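Local structure of dally-like, isoform A (Drosophila melanogaster, 6XTZ) at residues P28-Y39 with V45-T55. The protein is a glypican, probably a cell-surface heparan sulfate proteoglycan, that binds Wnt and Hedgehog proteins and shields the Wnt lipid to enable signalling at a distance. The protein carries 5 engineered substitutions. Sequence-based numbering, arbitrary orientation.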
loop_
_atom_site.group_PDB
_atom_site.type_symbol
_atom_site.label_atom_id
_atom_site.label_comp_id
_atom_site.label_asym_id
_atom_site.label_seq_id
_atom_site.Cartn_x
_atom_site.Cartn_y
_atom_site.Cartn_z
ATOM N N PRO A 28 42.760 -23.749 -9.852
ATOM C CA PRO A 28 43.615 -24.931 -9.686
ATOM C C PRO A 28 43.242 -26.007 -10.694
ATOM O O PRO A 28 42.065 -26.324 -10.883
ATOM C CB PRO A 28 43.327 -25.378 -8.248
ATOM C CG PRO A 28 41.950 -24.882 -7.977
ATOM C CD PRO A 28 41.818 -23.586 -8.733
ATOM N N GLN A 29 44.261 -26.560 -11.354
ATOM C CA GLN A 29 44.022 -27.622 -12.325
ATOM C C GLN A 29 43.615 -28.916 -11.632
ATOM O O GLN A 29 42.698 -29.610 -12.087
ATOM C CB GLN A 29 45.271 -27.833 -13.179
ATOM C CG GLN A 29 45.761 -26.567 -13.862
ATOM C CD GLN A 29 47.130 -26.729 -14.492
ATOM O OE1 GLN A 29 47.797 -27.747 -14.303
ATOM N NE2 GLN A 29 47.556 -25.722 -15.244
ATOM N N LYS A 30 44.277 -29.249 -10.534
ATOM C CA LYS A 30 43.985 -30.428 -9.741
ATOM C C LYS A 30 43.295 -30.037 -8.440
ATOM O O LYS A 30 43.426 -28.900 -7.974
ATOM C CB LYS A 30 45.274 -31.201 -9.430
ATOM C CG LYS A 30 46.051 -31.623 -10.666
ATOM C CD LYS A 30 45.179 -32.433 -11.614
ATOM C CE LYS A 30 45.949 -32.844 -12.860
ATOM N NZ LYS A 30 47.129 -33.693 -12.533
ATOM N N PRO A 31 42.536 -30.951 -7.835
ATOM C CA PRO A 31 41.866 -30.628 -6.569
ATOM C C PRO A 31 42.861 -30.230 -5.489
ATOM O O PRO A 31 43.930 -30.829 -5.348
ATOM C CB PRO A 31 41.138 -31.927 -6.212
ATOM C CG PRO A 31 40.926 -32.606 -7.521
ATOM C CD PRO A 31 42.127 -32.268 -8.354
ATOM N N SER A 32 42.496 -29.203 -4.726
ATOM C CA SER A 32 43.320 -28.704 -3.633
ATOM C C SER A 32 43.008 -29.478 -2.359
ATOM O O SER A 32 41.839 -29.671 -2.012
ATOM C CB SER A 32 43.077 -27.209 -3.421
ATOM O OG SER A 32 43.820 -26.717 -2.320
ATOM N N ASN A 33 44.055 -29.918 -1.665
ATOM C CA ASN A 33 43.910 -30.713 -0.454
ATOM C C ASN A 33 43.762 -29.867 0.805
ATOM O O ASN A 33 43.548 -30.427 1.886
ATOM C CB ASN A 33 45.106 -31.660 -0.296
ATOM C CG ASN A 33 45.285 -32.574 -1.492
ATOM O OD1 ASN A 33 44.533 -33.532 -1.676
ATOM N ND2 ASN A 33 46.289 -32.285 -2.312
ATOM N N GLU A 34 43.872 -28.546 0.699
ATOM C CA GLU A 34 43.677 -27.690 1.860
ATOM C C GLU A 34 42.214 -27.689 2.290
ATOM O O GLU A 34 41.304 -27.902 1.484
ATOM C CB GLU A 34 44.133 -26.262 1.559
ATOM C CG GLU A 34 45.635 -26.059 1.643
ATOM C CD GLU A 34 46.025 -24.597 1.573
ATOM O OE1 GLU A 34 45.929 -24.003 0.478
ATOM O OE2 GLU A 34 46.417 -24.039 2.620
ATOM N N ARG A 35 41.994 -27.449 3.581
ATOM C CA ARG A 35 40.659 -27.402 4.179
ATOM C C ARG A 35 40.498 -26.053 4.872
ATOM O O ARG A 35 40.604 -25.952 6.096
ATOM C CB ARG A 35 40.443 -28.551 5.169
ATOM C CG ARG A 35 40.586 -29.954 4.615
ATOM C CD ARG A 35 39.753 -30.900 5.464
ATOM N NE ARG A 35 40.201 -32.287 5.420
ATOM C CZ ARG A 35 39.512 -33.297 5.938
ATOM N NH1 ARG A 35 39.985 -34.534 5.869
ATOM N NH2 ARG A 35 38.341 -33.071 6.518
ATOM N N VAL A 36 40.233 -25.009 4.088
ATOM C CA VAL A 36 40.133 -23.665 4.649
ATOM C C VAL A 36 38.928 -22.925 4.086
ATOM O O VAL A 36 38.737 -21.734 4.363
ATOM C CB VAL A 36 41.425 -22.864 4.401
ATOM C CG1 VAL A 36 42.566 -23.403 5.254
ATOM C CG2 VAL A 36 41.789 -22.895 2.926
ATOM N N LEU A 37 38.105 -23.610 3.295
ATOM C CA LEU A 37 36.917 -22.972 2.748
ATOM C C LEU A 37 35.929 -22.650 3.861
ATOM O O LEU A 37 35.696 -23.458 4.766
ATOM C CB LEU A 37 36.257 -23.861 1.692
ATOM C CG LEU A 37 37.066 -24.090 0.411
ATOM C CD1 LEU A 37 36.207 -24.751 -0.659
ATOM C CD2 LEU A 37 37.664 -22.784 -0.099
ATOM N N ARG A 38 35.355 -21.449 3.790
ATOM C CA ARG A 38 34.429 -20.952 4.801
ATOM C C ARG A 38 32.998 -21.417 4.583
ATOM O O ARG A 38 32.277 -21.655 5.559
ATOM C CB ARG A 38 34.455 -19.421 4.830
ATOM C CG ARG A 38 35.772 -18.826 5.287
ATOM C CD ARG A 38 35.694 -17.308 5.347
ATOM N NE ARG A 38 35.667 -16.701 4.019
ATOM C CZ ARG A 38 35.645 -15.391 3.802
ATOM N NH1 ARG A 38 35.644 -14.548 4.825
ATOM N NH2 ARG A 38 35.628 -14.921 2.561
ATOM N N TYR A 39 32.567 -21.542 3.332
ATOM C CA TYR A 39 31.174 -21.835 3.024
ATOM C C TYR A 39 30.996 -23.175 2.331
ATOM O O TYR A 39 30.105 -23.946 2.709
ATOM C CB TYR A 39 30.582 -20.714 2.159
ATOM C CG TYR A 39 30.938 -19.329 2.644
ATOM C CD1 TYR A 39 30.596 -18.911 3.925
ATOM C CD2 TYR A 39 31.611 -18.434 1.822
ATOM C CE1 TYR A 39 30.919 -17.646 4.374
ATOM C CE2 TYR A 39 31.937 -17.166 2.263
ATOM C CZ TYR A 39 31.590 -16.778 3.540
ATOM O OH TYR A 39 31.911 -15.518 3.983
ATOM N N VAL A 45 38.863 -35.558 0.176
ATOM C CA VAL A 45 39.132 -35.815 -1.234
ATOM C C VAL A 45 39.576 -34.557 -1.969
ATOM O O VAL A 45 40.092 -34.650 -3.088
ATOM C CB VAL A 45 37.894 -36.428 -1.914
ATOM C CG1 VAL A 45 37.492 -37.718 -1.218
ATOM C CG2 VAL A 45 36.742 -35.436 -1.918
ATOM N N GLY A 46 39.391 -33.386 -1.376
ATOM C CA GLY A 46 39.841 -32.138 -1.958
ATOM C C GLY A 46 38.685 -31.322 -2.515
ATOM O O GLY A 46 37.522 -31.724 -2.486
ATOM N N THR A 47 39.044 -30.149 -3.031
ATOM C CA THR A 47 38.088 -29.219 -3.612
ATOM C C THR A 47 38.729 -28.516 -4.799
ATOM O O THR A 47 39.952 -28.367 -4.863
ATOM C CB THR A 47 37.614 -28.180 -2.588
ATOM O OG1 THR A 47 36.831 -27.178 -3.249
ATOM C CG2 THR A 47 38.805 -27.520 -1.907
ATOM N N CYS A 48 37.891 -28.085 -5.739
ATOM C CA CYS A 48 38.358 -27.370 -6.919
ATOM C C CYS A 48 38.393 -25.862 -6.722
ATOM O O CYS A 48 38.697 -25.134 -7.672
ATOM C CB CYS A 48 37.478 -27.704 -8.129
ATOM S SG CYS A 48 37.513 -29.434 -8.625
ATOM N N CYS A 49 38.098 -25.378 -5.520
ATOM C CA CYS A 49 38.046 -23.953 -5.235
ATOM C C CYS A 49 39.085 -23.589 -4.187
ATOM O O CYS A 49 39.348 -24.364 -3.261
ATOM C CB CYS A 49 36.654 -23.542 -4.747
ATOM S SG CYS A 49 35.384 -23.635 -6.017
ATOM N N THR A 50 39.671 -22.410 -4.340
ATOM C CA THR A 50 40.565 -21.844 -3.344
ATOM C C THR A 50 39.796 -20.865 -2.463
ATOM O O THR A 50 38.624 -20.564 -2.698
ATOM C CB THR A 50 41.751 -21.146 -4.010
ATOM O OG1 THR A 50 41.286 -20.000 -4.734
ATOM C CG2 THR A 50 42.453 -22.093 -4.974
ATOM N N TYR A 51 40.481 -20.366 -1.434
ATOM C CA TYR A 51 39.869 -19.387 -0.543
ATOM C C TYR A 51 39.559 -18.088 -1.276
ATOM O O TYR A 51 38.545 -17.436 -0.995
ATOM C CB TYR A 51 40.790 -19.127 0.648
ATOM C CG TYR A 51 40.186 -18.276 1.742
ATOM C CD1 TYR A 51 39.518 -18.860 2.811
ATOM C CD2 TYR A 51 40.308 -16.893 1.724
ATOM C CE1 TYR A 51 38.976 -18.088 3.821
ATOM C CE2 TYR A 51 39.771 -16.114 2.729
ATOM C CZ TYR A 51 39.106 -16.717 3.775
ATOM O OH TYR A 51 38.571 -15.942 4.776
ATOM N N ASN A 52 40.419 -17.694 -2.220
ATOM C CA ASN A 52 40.177 -16.461 -2.963
ATOM C C ASN A 52 39.056 -16.632 -3.980
ATOM O O ASN A 52 38.281 -15.700 -4.216
ATOM C CB ASN A 52 41.461 -16.004 -3.651
ATOM C CG ASN A 52 42.543 -15.606 -2.665
ATOM O OD1 ASN A 52 42.264 -14.977 -1.642
ATOM N ND2 ASN A 52 43.783 -15.975 -2.965
ATOM N N MET A 53 38.955 -17.810 -4.601
ATOM C CA MET A 53 37.843 -18.062 -5.512
ATOM C C MET A 53 36.515 -18.041 -4.770
ATOM O O MET A 53 35.520 -17.504 -5.269
ATOM C CB MET A 53 38.036 -19.402 -6.222
ATOM C CG MET A 53 39.229 -19.448 -7.153
ATOM S SD MET A 53 39.526 -21.119 -7.751
ATOM C CE MET A 53 37.946 -21.497 -8.506
ATOM N N GLU A 54 36.484 -18.620 -3.568
ATOM C CA GLU A 54 35.260 -18.634 -2.776
ATOM C C GLU A 54 34.854 -17.226 -2.361
ATOM O O GLU A 54 33.666 -16.887 -2.377
ATOM C CB GLU A 54 35.448 -19.524 -1.550
ATOM C CG GLU A 54 34.186 -19.741 -0.742
ATOM C CD GLU A 54 34.448 -20.477 0.553
ATOM O OE1 GLU A 54 35.497 -20.224 1.184
ATOM O OE2 GLU A 54 33.605 -21.312 0.940
ATOM N N THR A 55 35.828 -16.392 -1.987
ATOM C CA THR A 55 35.512 -15.031 -1.563
ATOM C C THR A 55 34.947 -14.210 -2.716
ATOM O O THR A 55 33.977 -13.464 -2.534
ATOM C CB THR A 55 36.755 -14.357 -0.979
ATOM O OG1 THR A 55 37.241 -15.129 0.126
ATOM C CG2 THR A 55 36.426 -12.950 -0.502
HETATM O O HOH W 1 36.179 -17.870 1.409
#
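Glu54, in the first turn of helix 51-110, holds the loop 28-39 by two successive backbone N-H groups. The contact lies in the disulfide-rich end of the elongated, all-helical glypican fold, far from the centre of the chain. CG of Glu54 is anti to the backbone N (chi1 -173°) and the chain beyond it is extended, which carries the carboxylate across to the loop. OE1 takes Arg38 N at 2.9 Å through its syn lone pair. OE2 takes Tyr39 N at 2.6 Å, from above the carboxylate plane, and also binds Cys40 N. Water 1 donates to OE1 and accepts from Arg38 NE. A glutamine here removes the negative charge near Arg38 and would probably turn an N-H toward one of these donors, leaving it without its acceptor and weakening the hold on the loop.

The Arg38 chain bends at chi3 (-72°) and runs slantwise past the end of the Tyr51 side chain, guanidinium and ring planes 31° apart. Tyr51 OH sits over one face of the guanidinium, offset toward its rim, while Tyr39 OH covers the opposite face. Leu37 puts CD1 against Thr47 OG1 and CD2 against Thr50 O, 3.6 Å away. At the other end, a single antiparallel bridge joins Ser32 and Thr47: Ser32 N donates to Thr47 O at 2.7 Å and Thr47 N donates back to Ser32 O. Gly46 has backbone angles that call for glycine. Disulfides from Cys48 to Cys10 and from Cys49 to Cys239 tie this backbone to other parts of the chain. Thr47 OG1 accepts from Cys49 N, an ST turn. Thr50 is the helix N-cap and forms a capping box with Met53, whose N donates to Thr50 OG1; Thr50 N donates back to Met53 SD, a weak bond. The bent Met53 chain meets Pro28 tip to tip, with SD 3.5 Å from Pro28 CD.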